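Local coordinates for Bcl10-interacting CARD protein (Homo sapiens, PDB 4DWN) that plays a role in inhibiting the effects of BCL10-induced NF-kappa-B activation and associates with BCL10 through its caspase recruitment domain, the part described here, at residues A[15-20]-A[95-100]. Sequence-based numbering, arbitrary orientation.
Sequences TPFLTG and RLPSRH. With SO4 (sulfate ion), chain C; SO4 (sulfate ion), chain D.
In the CARD helical bundle, the C-terminal part of helix 7-19 meets the chain's closing tail, an example of a terminal segment packing on the N-terminal helix through apolar side chains: Phe17 and Leu18 against Leu96 and Pro97. With CG anti to its backbone N (chi1 -175°), the Phe17 ring reaches across to the tail, and Pro97 lies over one face in a CH-pi contact, its CD 3.9 Å from the ring centroid. Deeper in, Leu96 CD2 serves both neighbours, meeting Leu18 CD2 at 3.6 Å and Phe17 CD2 at 3.7 Å; helix 75-88 packs against Leu96 through Tyr82 and Leu85. At the exposed margin, Phe17 CZ sits over the Arg95 guanidinium, 4.0 Å from NH1, the two planes 67° apart. That guanidinium holds a sulfate ion, probably from the crystallisation liquor, at its edge, and Arg23 makes a cation-pi contact with Phe17. Replacing Phe17 by an alanine removes the ring, which would probably leave Pro97 CD without its aromatic face and a gap beside Leu96 CD2. No hydrogen bond joins the two segments; side-chain packing alone links them in this CARD, an antiparallel helical bundle of Greek-key topology belonging to the death-fold superfamily.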
ATOM      1  N   THR A  15       5.408  -4.296  -6.743  1.00 13.53           N
ATOM      2  CA  THR A  15       5.805  -2.931  -6.415  1.00 11.50           C
ATOM      3  C   THR A  15       6.054  -2.032  -7.646  1.00 13.38           C
ATOM      4  O   THR A  15       5.519  -0.897  -7.701  1.00 11.77           O
ATOM      5  CB  THR A  15       6.943  -2.909  -5.403  1.00 13.51           C
ATOM      6  OG1 THR A  15       6.403  -3.263  -4.109  1.00 19.44           O
ATOM      7  CG2 THR A  15       7.559  -1.480  -5.270  1.00 18.26           C
ATOM      8  N   PRO A  16       6.781  -2.541  -8.660  1.00 14.04           N
ATOM      9  CA  PRO A  16       7.013  -1.654  -9.817  1.00 14.60           C
ATOM     10  C   PRO A  16       5.702  -1.275 -10.540  1.00 14.75           C
ATOM     11  O   PRO A  16       5.472  -0.123 -10.928  1.00 15.65           O
ATOM     12  CB  PRO A  16       7.944  -2.480 -10.704  1.00 19.00           C
ATOM     13  CG  PRO A  16       8.739  -3.256  -9.648  1.00 17.81           C
ATOM     14  CD  PRO A  16       7.718  -3.680  -8.653  1.00 17.62           C
ATOM     15  N   PHE A  17       4.829  -2.259 -10.669  1.00 12.88           N
ATOM     16  CA  PHE A  17       3.506  -2.029 -11.249  1.00 11.04           C
ATOM     17  C   PHE A  17       2.711  -1.002 -10.397  1.00 12.39           C
ATOM     18  O   PHE A  17       2.142  -0.035 -10.915  1.00 14.39           O
ATOM     19  CB  PHE A  17       2.729  -3.355 -11.294  1.00 12.75           C
ATOM     20  CG  PHE A  17       1.410  -3.272 -11.984  1.00 17.73           C
ATOM     21  CD1 PHE A  17       1.316  -3.380 -13.364  1.00 20.05           C
ATOM     22  CD2 PHE A  17       0.250  -3.158 -11.246  1.00 15.97           C
ATOM     23  CE1 PHE A  17       0.080  -3.325 -13.989  1.00 19.38           C
ATOM     24  CE2 PHE A  17      -0.983  -3.114 -11.866  1.00 22.70           C
ATOM     25  CZ  PHE A  17      -1.053  -3.194 -13.235  1.00 21.70           C
ATOM     26  N   LEU A  18       2.629  -1.222  -9.082  1.00 10.26           N
ATOM     27  CA  LEU A  18       1.855  -0.342  -8.224  1.00 13.01           C
ATOM     28  C   LEU A  18       2.319   1.118  -8.222  1.00 12.45           C
ATOM     29  O   LEU A  18       1.488   2.013  -8.069  1.00 13.52           O
ATOM     30  CB  LEU A  18       1.857  -0.873  -6.802  1.00 15.04           C
ATOM     31  CG  LEU A  18       1.062  -2.156  -6.543  1.00 12.22           C
ATOM     32  CD1 LEU A  18       1.487  -2.818  -5.197  1.00 15.89           C
ATOM     33  CD2 LEU A  18      -0.446  -1.851  -6.549  1.00 13.95           C
ATOM     34  N   THR A  19       3.617   1.334  -8.433  1.00 12.39           N
ATOM     35  CA  THR A  19       4.202   2.657  -8.313  1.00 13.84           C
ATOM     36  C   THR A  19       4.238   3.408  -9.663  1.00 18.23           C
ATOM     37  O   THR A  19       4.633   4.567  -9.744  1.00 18.40           O
ATOM     38  CB  THR A  19       5.611   2.604  -7.714  1.00 17.38           C
ATOM     39  OG1 THR A  19       6.436   1.760  -8.525  1.00 16.71           O
ATOM     40  CG2 THR A  19       5.595   2.078  -6.258  1.00 16.30           C
ATOM     41  N   GLY A  20       3.817   2.760 -10.730  1.00 13.45           N
ATOM     42  CA  GLY A  20       3.730   3.450 -12.012  1.00 17.77           C
ATOM     43  C   GLY A  20       2.776   4.628 -11.931  1.00 17.51           C
ATOM     44  O   GLY A  20       1.683   4.521 -11.376  1.00 16.01           O
ATOM     45  N   ARG A  95      -5.890  -6.342 -11.284  1.00 14.29           N
ATOM     46  CA  ARG A  95      -4.923  -6.390 -12.383  1.00 19.24           C
ATOM     47  C   ARG A  95      -3.487  -6.680 -11.956  1.00 18.41           C
ATOM     48  O   ARG A  95      -2.588  -6.694 -12.801  1.00 20.14           O
ATOM     49  CB  ARG A  95      -4.967  -5.053 -13.128  1.00 18.70           C
ATOM     50  CG  ARG A  95      -6.327  -4.754 -13.661  1.00 20.71           C
ATOM     51  CD  ARG A  95      -6.403  -3.371 -14.303  1.00 29.90           C
ATOM     52  NE  ARG A  95      -5.316  -3.270 -15.267  1.00 31.82           N
ATOM     53  CZ  ARG A  95      -4.480  -2.245 -15.403  1.00 37.13           C
ATOM     54  NH1 ARG A  95      -3.509  -2.333 -16.307  1.00 37.10           N
ATOM     55  NH2 ARG A  95      -4.618  -1.143 -14.684  1.00 33.08           N
ATOM     56  N   LEU A  96      -3.233  -6.889 -10.664  1.00 16.27           N
ATOM     57  CA  LEU A  96      -1.848  -7.065 -10.211  1.00 13.61           C
ATOM     58  C   LEU A  96      -1.136  -8.243 -10.854  1.00 17.49           C
ATOM     59  O   LEU A  96      -1.716  -9.310 -11.031  1.00 20.10           O
ATOM     60  CB  LEU A  96      -1.787  -7.221  -8.709  1.00 19.16           C
ATOM     61  CG  LEU A  96      -2.296  -5.992  -7.933  1.00 16.14           C
ATOM     62  CD1 LEU A  96      -2.210  -6.249  -6.434  1.00 27.16           C
ATOM     63  CD2 LEU A  96      -1.554  -4.737  -8.398  1.00 21.01           C
ATOM     64  N   PRO A  97       0.142  -8.044 -11.220  1.00 17.03           N
ATOM     65  CA  PRO A  97       0.971  -9.133 -11.745  1.00 17.02           C
ATOM     66  C   PRO A  97       0.895 -10.382 -10.879  1.00 21.48           C
ATOM     67  O   PRO A  97       0.846 -11.462 -11.438  1.00 19.11           O
ATOM     68  CB  PRO A  97       2.388  -8.547 -11.724  1.00 15.41           C
ATOM     69  CG  PRO A  97       2.156  -7.068 -11.933  1.00 19.22           C
ATOM     70  CD  PRO A  97       0.873  -6.760 -11.197  1.00 15.87           C
ATOM     71  N   SER A  98       0.878 -10.242  -9.548  1.00 16.94           N
ATOM     72  CA  SER A  98       0.943 -11.406  -8.662  1.00 19.33           C
ATOM     73  C   SER A  98      -0.319 -12.253  -8.706  1.00 23.44           C
ATOM     74  O   SER A  98      -0.306 -13.392  -8.234  1.00 28.59           O
ATOM     75  CB  SER A  98       1.212 -11.012  -7.204  1.00 21.63           C
ATOM     76  OG  SER A  98       0.179 -10.194  -6.692  1.00 19.26           O
ATOM     77  N   ARG A  99      -1.380 -11.726  -9.296  1.00 21.22           N
ATOM     78  CA  ARG A  99      -2.616 -12.495  -9.417  1.00 20.15           C
ATOM     79  C   ARG A  99      -2.521 -13.428 -10.616  1.00 34.72           C
ATOM     80  O   ARG A  99      -3.117 -14.494 -10.603  1.00 32.94           O
ATOM     81  CB  ARG A  99      -3.813 -11.540  -9.572  1.00 30.64           C
ATOM     82  CG  ARG A  99      -5.196 -12.187  -9.374  1.00 45.92           C
ATOM     83  CD  ARG A  99      -6.298 -11.142  -9.071  1.00 29.29           C
ATOM     84  NE  ARG A  99      -5.780 -10.090  -8.224  1.00 33.10           N
ATOM     85  CZ  ARG A  99      -5.669 -10.181  -6.908  1.00 28.00           C
ATOM     86  NH1 ARG A  99      -5.159  -9.169  -6.211  1.00 29.74           N
ATOM     87  NH2 ARG A  99      -6.065 -11.299  -6.281  1.00 34.22           N
ATOM     88  N   HIS A 100      -1.748 -13.030 -11.634  1.00 32.71           N
ATOM     89  CA  HIS A 100      -1.775 -13.695 -12.933  1.00 36.82           C
ATOM     90  C   HIS A 100      -0.434 -14.341 -13.261  1.00 36.89           C
ATOM     91  O   HIS A 100      -0.024 -14.416 -14.410  1.00 52.16           O
ATOM     92  CB  HIS A 100      -2.201 -12.678 -14.010  1.00 31.00           C
ATOM     93  CG  HIS A 100      -3.446 -11.924 -13.648  1.00 48.86           C
ATOM     94  ND1 HIS A 100      -4.684 -12.526 -13.582  1.00 45.94           N
ATOM     95  CD2 HIS A 100      -3.640 -10.628 -13.286  1.00 43.45           C
ATOM     96  CE1 HIS A 100      -5.591 -11.635 -13.216  1.00 40.35           C
ATOM     97  NE2 HIS A 100      -4.980 -10.476 -13.025  1.00 34.48           N
ATOM     98  OXT HIS A 100       0.278 -14.817 -12.378  1.00 45.56           O
TER
HETATM   99  S   SO4 C 101      -5.911 -10.696  -2.620  1.00 30.86           S
HETATM  100  O1  SO4 C 101      -5.034 -10.063  -3.661  1.00 29.56           O
HETATM  101  O2  SO4 C 101      -5.138 -11.724  -1.907  1.00 28.50           O
HETATM  102  O3  SO4 C 101      -6.336  -9.650  -1.631  1.00 22.80           O
HETATM  103  O4  SO4 C 101      -7.109 -11.330  -3.271  1.00 32.42           O
HETATM  104  S   SO4 D 102      -2.442   1.147 -17.151  1.00 34.20           S
HETATM  105  O1  SO4 D 102      -2.301  -0.130 -16.490  1.00 34.12           O
HETATM  106  O2  SO4 D 102      -2.624   2.121 -16.075  1.00 53.71           O
HETATM  107  O3  SO4 D 102      -1.205   1.425 -17.852  1.00 30.02           O
HETATM  108  O4  SO4 D 102      -3.604   1.132 -18.030  1.00 40.32           O